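Alanine racemase (Corynebacterium glutamicum, PDB 2DY3) is a two-domain enzyme of the alanine racemase family that carries pyridoxal-5'-phosphate, with a TIM-barrel-like N-terminal domain and a C-terminal domain rich in beta strands. Local coordinates at residues K34-A46 with Y346-Y360. Residues are numbered along the deposited sequence; the frame is centred on the assembly and turned at random.
Sequences KANAYNHGVEKVA and YEVVCRPTGRTVRAY. With PLP (pyridoxal-5'-phosphate), chain F.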
# COMPACT_ATOMS: atom_id res chain seq x y z
N LYS B 34 -8.20 12.20 -5.11
CA LYS B 34 -8.43 11.28 -4.00
C LYS B 34 -7.24 10.30 -3.92
O LYS B 34 -6.38 10.27 -4.81
CB LYS B 34 -9.73 10.49 -4.24
CG LYS B 34 -9.64 9.53 -5.42
CD LYS B 34 -11.00 9.21 -6.05
CE LYS B 34 -10.81 8.03 -6.98
NZ LYS B 34 -11.85 7.64 -7.98
N ALA B 35 -7.19 9.49 -2.86
CA ALA B 35 -6.12 8.51 -2.69
C ALA B 35 -4.74 9.17 -2.72
O ALA B 35 -3.79 8.62 -3.28
CB ALA B 35 -6.21 7.45 -3.77
N ASN B 36 -4.64 10.35 -2.11
CA ASN B 36 -3.38 11.09 -2.07
C ASN B 36 -2.89 11.38 -3.48
O ASN B 36 -1.74 11.12 -3.83
CB ASN B 36 -2.32 10.30 -1.29
CG ASN B 36 -1.08 11.12 -1.00
OD1 ASN B 36 -1.12 12.35 -1.01
ND2 ASN B 36 0.03 10.44 -0.74
N ALA B 37 -3.79 11.93 -4.29
CA ALA B 37 -3.47 12.28 -5.67
C ALA B 37 -3.02 11.03 -6.42
O ALA B 37 -1.99 11.03 -7.08
CB ALA B 37 -2.38 13.35 -5.69
N TYR B 38 -3.81 9.97 -6.31
CA TYR B 38 -3.51 8.71 -6.97
C TYR B 38 -2.10 8.25 -6.62
O TYR B 38 -1.34 7.82 -7.50
CB TYR B 38 -3.67 8.84 -8.49
CG TYR B 38 -5.11 8.89 -8.94
CD1 TYR B 38 -6.07 9.57 -8.20
CD2 TYR B 38 -5.51 8.26 -10.11
CE1 TYR B 38 -7.39 9.61 -8.61
CE2 TYR B 38 -6.83 8.31 -10.53
CZ TYR B 38 -7.77 8.99 -9.77
OH TYR B 38 -9.09 9.02 -10.17
N ASN B 39 -1.75 8.39 -5.35
CA ASN B 39 -0.44 7.98 -4.83
C ASN B 39 0.71 8.89 -5.27
O ASN B 39 1.87 8.57 -5.02
CB ASN B 39 -0.14 6.54 -5.26
CG ASN B 39 0.92 5.87 -4.39
OD1 ASN B 39 1.57 4.92 -4.82
ND2 ASN B 39 1.07 6.36 -3.17
N HIS B 40 0.41 10.02 -5.92
CA HIS B 40 1.47 10.93 -6.37
C HIS B 40 1.86 12.00 -5.33
O HIS B 40 2.79 12.77 -5.56
CB HIS B 40 1.06 11.64 -7.67
CG HIS B 40 1.06 10.75 -8.87
ND1 HIS B 40 0.16 9.73 -9.05
CD2 HIS B 40 1.85 10.75 -9.97
CE1 HIS B 40 0.39 9.13 -10.21
NE2 HIS B 40 1.41 9.74 -10.79
N GLY B 41 1.16 12.04 -4.20
CA GLY B 41 1.47 13.03 -3.18
C GLY B 41 0.64 14.29 -3.35
O GLY B 41 1.10 15.27 -3.94
N VAL B 42 -0.57 14.27 -2.81
CA VAL B 42 -1.49 15.40 -2.92
C VAL B 42 -0.97 16.70 -2.32
O VAL B 42 -1.34 17.79 -2.77
CB VAL B 42 -2.86 15.05 -2.26
CG1 VAL B 42 -2.73 15.00 -0.73
CG2 VAL B 42 -3.90 16.06 -2.69
N GLU B 43 -0.11 16.59 -1.32
CA GLU B 43 0.45 17.76 -0.66
C GLU B 43 1.24 18.62 -1.64
O GLU B 43 1.32 19.84 -1.48
CB GLU B 43 1.33 17.34 0.52
CG GLU B 43 1.96 18.51 1.25
CD GLU B 43 2.32 18.17 2.69
OE1 GLU B 43 2.98 19.02 3.34
OE2 GLU B 43 1.94 17.09 3.18
N LYS B 44 1.82 17.98 -2.65
CA LYS B 44 2.59 18.68 -3.67
C LYS B 44 1.81 18.82 -4.98
O LYS B 44 1.88 19.85 -5.65
CB LYS B 44 3.90 17.94 -3.94
CG LYS B 44 4.91 18.04 -2.82
CD LYS B 44 5.37 19.47 -2.61
CE LYS B 44 6.33 19.58 -1.44
NZ LYS B 44 5.73 19.02 -0.20
N VAL B 45 1.07 17.78 -5.34
CA VAL B 45 0.30 17.76 -6.58
C VAL B 45 -0.84 18.77 -6.68
O VAL B 45 -0.94 19.52 -7.65
CB VAL B 45 -0.26 16.35 -6.87
CG1 VAL B 45 -1.20 16.39 -8.06
CG2 VAL B 45 0.89 15.38 -7.11
N ALA B 46 -1.71 18.78 -5.67
CA ALA B 46 -2.86 19.68 -5.67
C ALA B 46 -2.51 21.15 -5.89
O ALA B 46 -3.18 21.85 -6.64
CB ALA B 46 -3.64 19.52 -4.36
N TYR B 346 -4.47 2.46 -13.36
CA TYR B 346 -4.98 3.08 -12.14
C TYR B 346 -4.38 2.36 -10.93
O TYR B 346 -3.93 2.98 -9.96
CB TYR B 346 -6.50 2.95 -12.03
CG TYR B 346 -7.32 3.78 -13.00
CD1 TYR B 346 -7.55 3.35 -14.29
CD2 TYR B 346 -7.93 4.96 -12.58
CE1 TYR B 346 -8.37 4.06 -15.15
CE2 TYR B 346 -8.76 5.68 -13.42
CZ TYR B 346 -8.97 5.22 -14.71
OH TYR B 346 -9.81 5.92 -15.55
N GLU B 347 -4.39 1.03 -10.98
CA GLU B 347 -3.89 0.23 -9.88
C GLU B 347 -2.37 0.24 -9.73
O GLU B 347 -1.85 0.28 -8.62
CB GLU B 347 -4.40 -1.22 -9.98
CG GLU B 347 -3.97 -2.10 -8.80
CD GLU B 347 -4.71 -3.43 -8.75
OE1 GLU B 347 -4.72 -4.15 -9.77
OE2 GLU B 347 -5.28 -3.77 -7.69
N VAL B 348 -1.65 0.21 -10.85
CA VAL B 348 -0.20 0.21 -10.77
C VAL B 348 0.36 1.48 -10.12
O VAL B 348 1.29 1.40 -9.32
CB VAL B 348 0.44 0.00 -12.17
CG1 VAL B 348 -0.03 -1.33 -12.76
CG2 VAL B 348 0.10 1.14 -13.08
N VAL B 349 -0.18 2.66 -10.43
CA VAL B 349 0.35 3.87 -9.81
C VAL B 349 0.04 3.92 -8.32
O VAL B 349 0.73 4.61 -7.56
CB VAL B 349 -0.17 5.15 -10.49
CG1 VAL B 349 0.29 5.18 -11.95
CG2 VAL B 349 -1.69 5.24 -10.37
N CYS B 350 -0.99 3.19 -7.89
CA CYS B 350 -1.38 3.15 -6.49
C CYS B 350 -0.59 2.10 -5.72
O CYS B 350 -0.64 2.07 -4.49
CB CYS B 350 -2.87 2.83 -6.34
SG CYS B 350 -4.01 4.21 -6.63
N ARG B 351 0.15 1.25 -6.43
CA ARG B 351 0.90 0.18 -5.78
C ARG B 351 2.13 0.53 -4.94
O ARG B 351 2.29 -0.01 -3.84
CB ARG B 351 1.30 -0.88 -6.81
CG ARG B 351 0.13 -1.71 -7.34
CD ARG B 351 -0.51 -2.56 -6.24
NE ARG B 351 -1.00 -1.75 -5.12
CZ ARG B 351 -1.98 -0.85 -5.20
NH1 ARG B 351 -2.58 -0.64 -6.36
NH2 ARG B 351 -2.33 -0.15 -4.13
N PRO B 352 3.02 1.41 -5.44
CA PRO B 352 4.24 1.79 -4.69
C PRO B 352 3.95 2.24 -3.27
O PRO B 352 3.33 3.27 -3.04
CB PRO B 352 4.83 2.90 -5.56
CG PRO B 352 4.46 2.46 -6.95
CD PRO B 352 2.99 2.08 -6.75
N THR B 353 4.42 1.45 -2.30
CA THR B 353 4.18 1.74 -0.89
C THR B 353 5.33 1.22 -0.01
O THR B 353 6.45 1.02 -0.48
CB THR B 353 2.83 1.08 -0.47
OG1 THR B 353 2.44 1.53 0.84
CG2 THR B 353 2.95 -0.44 -0.46
N GLY B 354 5.06 1.04 1.28
CA GLY B 354 6.08 0.54 2.19
C GLY B 354 7.33 1.39 2.33
O GLY B 354 7.26 2.54 2.75
N ARG B 355 8.49 0.82 1.98
CA ARG B 355 9.75 1.54 2.09
C ARG B 355 9.93 2.57 0.97
O ARG B 355 10.84 3.41 1.03
CB ARG B 355 10.93 0.56 2.09
CG ARG B 355 11.24 -0.08 3.46
CD ARG B 355 10.10 -0.95 3.99
NE ARG B 355 9.88 -2.14 3.17
CZ ARG B 355 10.42 -3.33 3.40
NH1 ARG B 355 11.23 -3.51 4.44
NH2 ARG B 355 10.14 -4.36 2.61
N THR B 356 9.07 2.51 -0.04
CA THR B 356 9.15 3.44 -1.16
C THR B 356 9.06 4.89 -0.69
O THR B 356 8.11 5.27 -0.00
CB THR B 356 8.00 3.23 -2.17
OG1 THR B 356 6.75 3.53 -1.53
CG2 THR B 356 7.96 1.80 -2.64
N VAL B 357 10.04 5.70 -1.07
CA VAL B 357 10.04 7.11 -0.69
C VAL B 357 9.65 7.95 -1.89
O VAL B 357 10.07 7.69 -3.01
CB VAL B 357 11.42 7.56 -0.18
CG1 VAL B 357 11.40 9.04 0.16
CG2 VAL B 357 11.81 6.75 1.04
N ARG B 358 8.84 8.97 -1.65
CA ARG B 358 8.38 9.84 -2.73
C ARG B 358 9.31 11.03 -2.95
O ARG B 358 9.59 11.79 -2.02
CB ARG B 358 6.95 10.31 -2.40
CG ARG B 358 6.24 11.03 -3.51
CD ARG B 358 4.79 11.37 -3.11
NE ARG B 358 3.92 10.19 -3.05
CZ ARG B 358 3.34 9.74 -1.94
NH1 ARG B 358 3.53 10.36 -0.78
NH2 ARG B 358 2.55 8.67 -1.98
N ALA B 359 9.80 11.17 -4.18
CA ALA B 359 10.69 12.28 -4.53
C ALA B 359 10.07 13.08 -5.68
O ALA B 359 9.57 12.51 -6.66
CB ALA B 359 12.05 11.75 -4.94
N TYR B 360 10.13 14.40 -5.57
CA TYR B 360 9.54 15.26 -6.58
C TYR B 360 10.50 15.74 -7.66
O TYR B 360 11.52 16.36 -7.38
CB TYR B 360 8.86 16.43 -5.87
CG TYR B 360 7.75 15.96 -4.96
CD1 TYR B 360 6.53 15.54 -5.48
CD2 TYR B 360 7.96 15.84 -3.59
CE1 TYR B 360 5.54 15.02 -4.66
CE2 TYR B 360 6.98 15.31 -2.77
CZ TYR B 360 5.78 14.91 -3.31
OH TYR B 360 4.80 14.38 -2.50
N1 PLP F . -15.42 10.89 -10.11
C2 PLP F . -15.61 10.00 -9.05
C2A PLP F . -16.94 10.01 -8.31
C3 PLP F . -14.57 9.11 -8.70
O3 PLP F . -14.74 8.22 -7.66
C4 PLP F . -13.34 9.14 -9.43
C4A PLP F . -12.17 8.17 -9.12
C5 PLP F . -13.20 10.06 -10.52
C6 PLP F . -14.24 10.92 -10.84
C5A PLP F . -11.96 10.14 -11.36
O4P PLP F . -11.99 9.18 -12.41
P PLP F . -10.84 8.95 -13.53
O1P PLP F . -9.57 8.72 -12.85
O2P PLP F . -11.34 7.77 -14.23
O3P PLP F . -10.85 10.21 -14.31
O HOH W 1 4.34 7.59 -4.72
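Y38 and Y346 lie side by side and point the same way, toward the phosphate of PLP. Their rings approach at CE2 of Y38 and CD2 of Y346, 4.1 Å apart. Y38 OH donates to PLP O1P at 2.7 Å, and Y346 OH donates to PLP O2P. The two segments thus share one phosphate, while K34 NZ is covalently joined to PLP C4A. The contact in this way joins the barrel-type domain to the C-terminal domain beside PLP. Farther along, R358 grips the N39 carbonyl side-on. R358 NE and R358 NH2 both donate to N39 O, at 3.3 and 3.1 Å, from the same face of the carbonyl plane. A water also donates to this oxygen. The R358 chain runs extended, then bends at chi3 (-71°), which lays the guanidinium alongside N39 and G41; G41 N sits over one of its faces. At the far end K44 crosses Y360 at about a right angle. K44 CG rests over the Y360 ring in a CH-pi contact, 3.5 Å from the centroid. Y220 stacks on the rings of both Y38 and H40. Strand 357-360 pairs in parallel with strand 4-8, V349 packs on strand 236-247, and V42 packs on helix 62-70.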